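Local coordinates for protein ribokinase (Cryptococcus neoformans var. grubii serotype A, PDB 6CW5) that probably phosphorylates D-ribose at O-5 with ATP and a divalent cation such as magnesium, giving D-ribose 5-phosphate, at residues L220-H232 against L247-V261. Sequence-based numbering, arbitrary orientation.
Sequences LQAKASAGILELH and LGAKGILCYEPGKEV
His232 and Tyr255 each carry CG anti to the backbone N (chi1 172° and 170°), and this brings their two rings together where helix 220-232 nears the turn after strand 252-255. The pair is T-shaped, with the tyrosine edge directed at the imidazole face and the planes at 65°. Tyr255 OH sits over the centre of the His232 ring, 3.1 Å from His232 CD2. The same hydroxyl, Tyr255 OH, accepts a nearly straight hydrogen bond from the backbone N of Gly258 (2.9 Å). Gly258 belongs to the type II turn from Glu256 to Lys259, so this bond ties the tyrosine to the turn. Pro257 adds a looser contact to CE1 of His232.

One turn back along the helix, Ile228 uses both branches. Its CG2 lies 3.5 Å from CB of Tyr255, while CD1 reaches CB of Leu253. Leu229 bridges two partners through CD2, crossing Tyr255 at about a right angle near CE1 and meeting CG2 of Val261.

This is a helix packed on the large mixed sheet of the PfkB fold. The helix runs roughly along strand 252-255, and Ile228 also touches the neighbouring strand 242-246. Helix 297-311 packs on the other face of the strand, against Ile252 and Cys254.

Leu253 fills the middle of the contact. Its CD1 is tightly packed 3.5 Å from CB of Ala224, and CD2 lies against Ser225 OG. Ser225 OG donates to Gln221 O (3.0 Å), which also accepts from Ser225 N on the opposite face of the carbonyl plane. Leu247 CD2 meets CB of Ala224 (3.8 Å) and CG of Leu220. Beyond Leu247, the loop holds Gly248 and Gly251, residues seen to bind ADP in a crystal structure of this protein; no ADP is bound to this chain in the model.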
ATOM      1  N   LEU A 220      26.228 -17.336  20.400  1.00 40.07           N
ATOM      2  CA  LEU A 220      25.047 -16.857  19.703  1.00 38.33           C
ATOM      3  C   LEU A 220      23.852 -16.739  20.638  1.00 39.06           C
ATOM      4  O   LEU A 220      23.145 -15.727  20.608  1.00 33.65           O
ATOM      5  CB  LEU A 220      24.732 -17.780  18.530  1.00 43.42           C
ATOM      6  CG  LEU A 220      23.551 -17.339  17.659  1.00 41.73           C
ATOM      7  CD1 LEU A 220      23.618 -15.844  17.327  1.00 37.68           C
ATOM      8  CD2 LEU A 220      23.526 -18.167  16.381  1.00 44.09           C
ATOM      9  N   GLN A 221      23.608 -17.758  21.475  1.00 34.32           N
ATOM     10  CA  GLN A 221      22.471 -17.692  22.392  1.00 38.92           C
ATOM     11  C   GLN A 221      22.571 -16.448  23.259  1.00 31.63           C
ATOM     12  O   GLN A 221      21.600 -15.699  23.408  1.00 33.49           O
ATOM     13  CB  GLN A 221      22.396 -18.951  23.269  1.00 35.80           C
ATOM     14  CG  GLN A 221      21.135 -18.971  24.133  1.00 41.12           C
ATOM     15  CD  GLN A 221      21.115 -20.052  25.192  1.00 44.70           C
ATOM     16  OE1 GLN A 221      20.716 -19.797  26.341  1.00 40.01           O
ATOM     17  NE2 GLN A 221      21.520 -21.282  24.818  1.00 37.14           N
ATOM     18  N   ALA A 222      23.760 -16.207  23.811  1.00 32.08           N
ATOM     19  CA  ALA A 222      23.979 -15.052  24.676  1.00 32.69           C
ATOM     20  C   ALA A 222      23.790 -13.737  23.922  1.00 36.35           C
ATOM     21  O   ALA A 222      23.129 -12.826  24.421  1.00 26.79           O
ATOM     22  CB  ALA A 222      25.379 -15.113  25.294  1.00 32.45           C
ATOM     23  N   LYS A 223      24.412 -13.596  22.741  1.00 27.65           N
ATOM     24  CA  LYS A 223      24.348 -12.323  22.018  1.00 26.19           C
ATOM     25  C   LYS A 223      22.961 -12.073  21.467  1.00 28.30           C
ATOM     26  O   LYS A 223      22.488 -10.923  21.441  1.00 25.54           O
ATOM     27  CB  LYS A 223      25.357 -12.310  20.861  1.00 28.14           C
ATOM     28  CG  LYS A 223      26.804 -12.336  21.271  1.00 34.48           C
ATOM     29  CD  LYS A 223      27.218 -11.036  21.913  1.00 40.34           C
ATOM     30  CE  LYS A 223      28.710 -11.075  22.241  1.00 56.87           C
ATOM     31  NZ  LYS A 223      29.172  -9.736  22.683  1.00 64.11           N
ATOM     32  N   ALA A 224      22.306 -13.130  20.966  1.00 23.00           N
ATOM     33  CA  ALA A 224      20.950 -12.945  20.455  1.00 21.77           C
ATOM     34  C   ALA A 224      19.978 -12.630  21.585  1.00 20.37           C
ATOM     35  O   ALA A 224      19.051 -11.836  21.389  1.00 24.50           O
ATOM     36  CB  ALA A 224      20.496 -14.188  19.684  1.00 25.08           C
ATOM     37  N   SER A 225      20.184 -13.215  22.775  1.00 21.29           N
ATOM     38  CA  SER A 225      19.300 -12.904  23.905  1.00 23.53           C
ATOM     39  C   SER A 225      19.427 -11.441  24.294  1.00 22.86           C
ATOM     40  O   SER A 225      18.419 -10.747  24.498  1.00 25.15           O
ATOM     41  CB  SER A 225      19.630 -13.782  25.116  1.00 24.59           C
ATOM     42  OG  SER A 225      19.153 -15.097  24.944  1.00 27.65           O
ATOM     43  N   ALA A 226      20.668 -10.963  24.429  1.00 24.77           N
ATOM     44  CA  ALA A 226      20.899  -9.549  24.714  1.00 26.00           C
ATOM     45  C   ALA A 226      20.363  -8.676  23.594  1.00 25.30           C
ATOM     46  O   ALA A 226      19.799  -7.605  23.850  1.00 26.40           O
ATOM     47  CB  ALA A 226      22.396  -9.276  24.957  1.00 24.17           C
ATOM     48  N   GLY A 227      20.488  -9.129  22.340  1.00 20.79           N
ATOM     49  CA  GLY A 227      19.965  -8.347  21.230  1.00 20.22           C
ATOM     50  C   GLY A 227      18.451  -8.218  21.272  1.00 22.11           C
ATOM     51  O   GLY A 227      17.899  -7.165  20.944  1.00 21.08           O
ATOM     52  N   ILE A 228      17.759  -9.280  21.686  1.00 21.29           N
ATOM     53  CA  ILE A 228      16.303  -9.193  21.846  1.00 20.59           C
ATOM     54  C   ILE A 228      15.950  -8.160  22.909  1.00 21.28           C
ATOM     55  O   ILE A 228      15.065  -7.313  22.720  1.00 21.76           O
ATOM     56  CB  ILE A 228      15.722 -10.567  22.210  1.00 20.78           C
ATOM     57  CG1 ILE A 228      15.723 -11.498  20.989  1.00 22.11           C
ATOM     58  CG2 ILE A 228      14.293 -10.408  22.743  1.00 19.82           C
ATOM     59  CD1 ILE A 228      15.385 -12.971  21.391  1.00 20.47           C
ATOM     60  N   LEU A 229      16.628  -8.224  24.050  1.00 18.33           N
ATOM     61  CA  LEU A 229      16.318  -7.289  25.134  1.00 21.61           C
ATOM     62  C   LEU A 229      16.635  -5.853  24.726  1.00 23.80           C
ATOM     63  O   LEU A 229      15.918  -4.912  25.100  1.00 24.44           O
ATOM     64  CB  LEU A 229      17.081  -7.668  26.409  1.00 21.30           C
ATOM     65  CG  LEU A 229      16.710  -9.007  27.047  1.00 21.73           C
ATOM     66  CD1 LEU A 229      17.637  -9.368  28.177  1.00 20.87           C
ATOM     67  CD2 LEU A 229      15.241  -8.951  27.543  1.00 28.19           C
ATOM     68  N   GLU A 230      17.711  -5.666  23.964  1.00 21.62           N
ATOM     69  CA  GLU A 230      18.066  -4.345  23.461  1.00 21.61           C
ATOM     70  C   GLU A 230      17.023  -3.829  22.475  1.00 25.08           C
ATOM     71  O   GLU A 230      16.607  -2.656  22.529  1.00 24.09           O
ATOM     72  CB  GLU A 230      19.438  -4.395  22.784  1.00 24.38           C
ATOM     73  CG  GLU A 230      19.818  -3.022  22.275  1.00 28.78           C
ATOM     74  CD  GLU A 230      21.259  -2.881  21.824  1.00 31.76           C
ATOM     75  OE1 GLU A 230      22.087  -3.798  22.061  1.00 31.88           O
ATOM     76  OE2 GLU A 230      21.550  -1.811  21.233  1.00 29.38           O
ATOM     77  N   LEU A 231      16.601  -4.696  21.563  1.00 19.94           N
ATOM     78  CA  LEU A 231      15.585  -4.328  20.589  1.00 18.96           C
ATOM     79  C   LEU A 231      14.319  -3.898  21.300  1.00 19.82           C
ATOM     80  O   LEU A 231      13.728  -2.871  20.956  1.00 23.01           O
ATOM     81  CB  LEU A 231      15.330  -5.501  19.640  1.00 20.23           C
ATOM     82  CG  LEU A 231      14.323  -5.286  18.518  1.00 25.56           C
ATOM     83  CD1 LEU A 231      14.733  -4.081  17.677  1.00 24.24           C
ATOM     84  CD2 LEU A 231      14.186  -6.549  17.623  1.00 23.73           C
ATOM     85  N   HIS A 232      13.930  -4.635  22.350  1.00 18.21           N
ATOM     86  CA  HIS A 232      12.722  -4.306  23.093  1.00 23.50           C
ATOM     87  C   HIS A 232      12.727  -2.864  23.568  1.00 25.16           C
ATOM     88  O   HIS A 232      11.695  -2.191  23.523  1.00 23.96           O
ATOM     89  CB  HIS A 232      12.580  -5.248  24.302  1.00 23.95           C
ATOM     90  CG  HIS A 232      11.478  -4.867  25.241  1.00 26.00           C
ATOM     91  ND1 HIS A 232      10.146  -4.995  24.898  1.00 23.12           N
ATOM     92  CD2 HIS A 232      11.496  -4.399  26.516  1.00 25.30           C
ATOM     93  CE1 HIS A 232       9.394  -4.618  25.918  1.00 24.70           C
ATOM     94  NE2 HIS A 232      10.187  -4.231  26.905  1.00 28.86           N
ATOM     95  N   LEU A 247      17.590 -19.666  15.824  1.00 28.64           N
ATOM     96  CA  LEU A 247      19.040 -19.755  15.749  1.00 28.94           C
ATOM     97  C   LEU A 247      19.464 -21.019  15.010  1.00 33.83           C
ATOM     98  O   LEU A 247      20.471 -21.631  15.360  1.00 41.25           O
ATOM     99  CB  LEU A 247      19.674 -19.716  17.142  1.00 27.23           C
ATOM    100  CG  LEU A 247      19.242 -18.630  18.148  1.00 30.74           C
ATOM    101  CD1 LEU A 247      19.832 -18.888  19.557  1.00 30.25           C
ATOM    102  CD2 LEU A 247      19.597 -17.221  17.654  1.00 29.53           C
ATOM    103  N   GLY A 248      18.697 -21.429  14.000  1.00 47.72           N
ATOM    104  CA  GLY A 248      19.062 -22.605  13.210  1.00 48.43           C
ATOM    105  C   GLY A 248      19.087 -23.869  14.061  1.00 54.53           C
ATOM    106  O   GLY A 248      18.216 -24.107  14.908  1.00 57.82           O
ATOM    107  N   ALA A 249      20.109 -24.695  13.844  1.00 42.85           N
ATOM    108  CA  ALA A 249      20.249 -25.904  14.649  1.00 48.44           C
ATOM    109  C   ALA A 249      20.511 -25.593  16.118  1.00 53.17           C
ATOM    110  O   ALA A 249      20.321 -26.469  16.968  1.00 59.46           O
ATOM    111  CB  ALA A 249      21.371 -26.792  14.093  1.00 51.86           C
ATOM    112  N   LYS A 250      20.931 -24.373  16.440  1.00 47.16           N
ATOM    113  CA  LYS A 250      21.194 -23.986  17.815  1.00 46.79           C
ATOM    114  C   LYS A 250      19.924 -23.608  18.584  1.00 48.62           C
ATOM    115  O   LYS A 250      20.031 -23.105  19.713  1.00 47.37           O
ATOM    116  CB  LYS A 250      22.198 -22.827  17.851  1.00 50.27           C
ATOM    117  N   GLY A 251      18.740 -23.834  18.022  1.00 40.91           N
ATOM    118  CA  GLY A 251      17.511 -23.647  18.771  1.00 37.68           C
ATOM    119  C   GLY A 251      16.785 -22.352  18.457  1.00 31.50           C
ATOM    120  O   GLY A 251      16.918 -21.760  17.378  1.00 30.49           O
ATOM    121  N   ILE A 252      15.952 -21.934  19.411  1.00 30.11           N
ATOM    122  CA  ILE A 252      15.164 -20.714  19.260  1.00 27.74           C
ATOM    123  C   ILE A 252      15.124 -19.968  20.586  1.00 31.62           C
ATOM    124  O   ILE A 252      15.238 -20.560  21.665  1.00 29.04           O
ATOM    125  CB  ILE A 252      13.715 -20.965  18.775  1.00 28.82           C
ATOM    126  CG1 ILE A 252      12.924 -21.712  19.835  1.00 35.84           C
ATOM    127  CG2 ILE A 252      13.690 -21.777  17.495  1.00 35.80           C
ATOM    128  CD1 ILE A 252      11.427 -21.576  19.666  1.00 41.31           C
ATOM    129  N   LEU A 253      14.942 -18.652  20.485  1.00 25.39           N
ATOM    130  CA  LEU A 253      14.701 -17.774  21.623  1.00 24.50           C
ATOM    131  C   LEU A 253      13.292 -17.194  21.518  1.00 25.71           C
ATOM    132  O   LEU A 253      12.821 -16.856  20.431  1.00 25.74           O
ATOM    133  CB  LEU A 253      15.739 -16.648  21.642  1.00 24.38           C
ATOM    134  CG  LEU A 253      17.191 -17.071  21.856  1.00 28.41           C
ATOM    135  CD1 LEU A 253      18.172 -15.916  21.594  1.00 27.75           C
ATOM    136  CD2 LEU A 253      17.371 -17.582  23.274  1.00 30.12           C
ATOM    137  N   CYS A 254      12.613 -17.087  22.639  1.00 23.67           N
ATOM    138  CA  CYS A 254      11.257 -16.559  22.679  0.61 23.76           C
ATOM    139  C   CYS A 254      11.199 -15.482  23.753  1.00 26.44           C
ATOM    140  O   CYS A 254      11.744 -15.666  24.850  1.00 27.38           O
ATOM    141  CB  CYS A 254      10.247 -17.696  22.959  0.61 29.06           C
ATOM    142  SG  CYS A 254       8.522 -17.197  23.246  0.61 33.09           S
ATOM    143  N   TYR A 255      10.552 -14.362  23.435  1.00 22.09           N
ATOM    144  CA  TYR A 255      10.470 -13.234  24.357  1.00 20.74           C
ATOM    145  C   TYR A 255       9.076 -12.633  24.288  1.00 27.45           C
ATOM    146  O   TYR A 255       8.641 -12.195  23.219  1.00 25.26           O
ATOM    147  CB  TYR A 255      11.520 -12.159  24.025  1.00 19.66           C
ATOM    148  CG  TYR A 255      11.317 -10.869  24.784  1.00 22.31           C
ATOM    149  CD1 TYR A 255      11.737 -10.757  26.102  1.00 24.32           C
ATOM    150  CD2 TYR A 255      10.697  -9.775  24.196  1.00 26.28           C
ATOM    151  CE1 TYR A 255      11.547  -9.586  26.813  1.00 23.01           C
ATOM    152  CE2 TYR A 255      10.506  -8.598  24.895  1.00 22.14           C
ATOM    153  CZ  TYR A 255      10.937  -8.514  26.207  1.00 25.29           C
ATOM    154  OH  TYR A 255      10.759  -7.353  26.929  1.00 25.62           O
ATOM    155  N   GLU A 256       8.388 -12.596  25.427  1.00 24.06           N
ATOM    156  CA  GLU A 256       7.201 -11.757  25.573  1.00 24.97           C
ATOM    157  C   GLU A 256       7.551 -10.486  26.317  1.00 24.24           C
ATOM    158  O   GLU A 256       8.372 -10.517  27.251  1.00 25.20           O
ATOM    159  CB  GLU A 256       6.076 -12.487  26.326  1.00 25.28           C
ATOM    160  CG  GLU A 256       5.672 -13.778  25.677  1.00 29.75           C
ATOM    161  CD  GLU A 256       4.567 -14.455  26.447  1.00 43.62           C
ATOM    162  OE1 GLU A 256       4.882 -15.281  27.326  1.00 37.87           O
ATOM    163  OE2 GLU A 256       3.392 -14.124  26.189  1.00 41.22           O
ATOM    164  N   PRO A 257       6.954  -9.369  25.909  1.00 23.23           N
ATOM    165  CA  PRO A 257       7.281  -8.079  26.527  1.00 24.55           C
ATOM    166  C   PRO A 257       7.342  -8.148  28.046  1.00 29.85           C
ATOM    167  O   PRO A 257       6.398  -8.608  28.698  1.00 28.08           O
ATOM    168  CB  PRO A 257       6.134  -7.175  26.062  1.00 32.94           C
ATOM    169  CG  PRO A 257       5.763  -7.735  24.736  1.00 28.51           C
ATOM    170  CD  PRO A 257       5.924  -9.238  24.862  1.00 26.13           C
ATOM    171  N   GLY A 258       8.478  -7.739  28.597  1.00 30.94           N
ATOM    172  CA  GLY A 258       8.674  -7.671  30.025  1.00 33.59           C
ATOM    173  C   GLY A 258       9.040  -8.979  30.684  1.00 35.34           C
ATOM    174  O   GLY A 258       9.263  -8.992  31.899  1.00 34.03           O
ATOM    175  N   LYS A 259       9.110 -10.080  29.941  1.00 24.49           N
ATOM    176  CA  LYS A 259       9.359 -11.373  30.561  1.00 21.80           C
ATOM    177  C   LYS A 259      10.806 -11.807  30.313  1.00 23.30           C
ATOM    178  O   LYS A 259      11.610 -11.078  29.720  1.00 27.83           O
ATOM    179  CB  LYS A 259       8.369 -12.423  30.047  1.00 21.74           C
ATOM    180  CG  LYS A 259       6.914 -12.055  30.345  1.00 31.06           C
ATOM    181  CD  LYS A 259       5.969 -13.179  29.896  1.00 40.02           C
ATOM    182  CE  LYS A 259       4.491 -12.862  30.172  1.00 43.46           C
ATOM    183  NZ  LYS A 259       3.610 -14.047  29.872  1.00 42.33           N
ATOM    184  N   GLU A 260      11.145 -13.001  30.805  1.00 24.83           N
ATOM    185  CA  GLU A 260      12.453 -13.604  30.523  1.00 23.02           C
ATOM    186  C   GLU A 260      12.540 -14.094  29.096  1.00 27.89           C
ATOM    187  O   GLU A 260      11.586 -14.671  28.568  1.00 27.27           O
ATOM    188  CB  GLU A 260      12.703 -14.806  31.416  1.00 21.95           C
ATOM    189  CG  GLU A 260      12.906 -14.464  32.877  1.00 23.04           C
ATOM    190  CD  GLU A 260      14.261 -13.867  33.143  1.00 29.07           C
ATOM    191  OE1 GLU A 260      15.208 -14.007  32.301  1.00 23.47           O
ATOM    192  OE2 GLU A 260      14.375 -13.253  34.207  1.00 28.26           O
ATOM    193  N   VAL A 261      13.713 -13.918  28.485  1.00 23.32           N
ATOM    194  CA  VAL A 261      13.966 -14.565  27.196  1.00 25.81           C
ATOM    195  C   VAL A 261      14.082 -16.062  27.450  1.00 27.82           C
ATOM    196  O   VAL A 261      14.909 -16.501  28.253  1.00 25.45           O
ATOM    197  CB  VAL A 261      15.245 -14.031  26.540  1.00 22.51           C
ATOM    198  CG1 VAL A 261      15.577 -14.863  25.238  1.00 24.51           C
ATOM    199  CG2 VAL A 261      15.145 -12.520  26.250  1.00 23.26           C
TER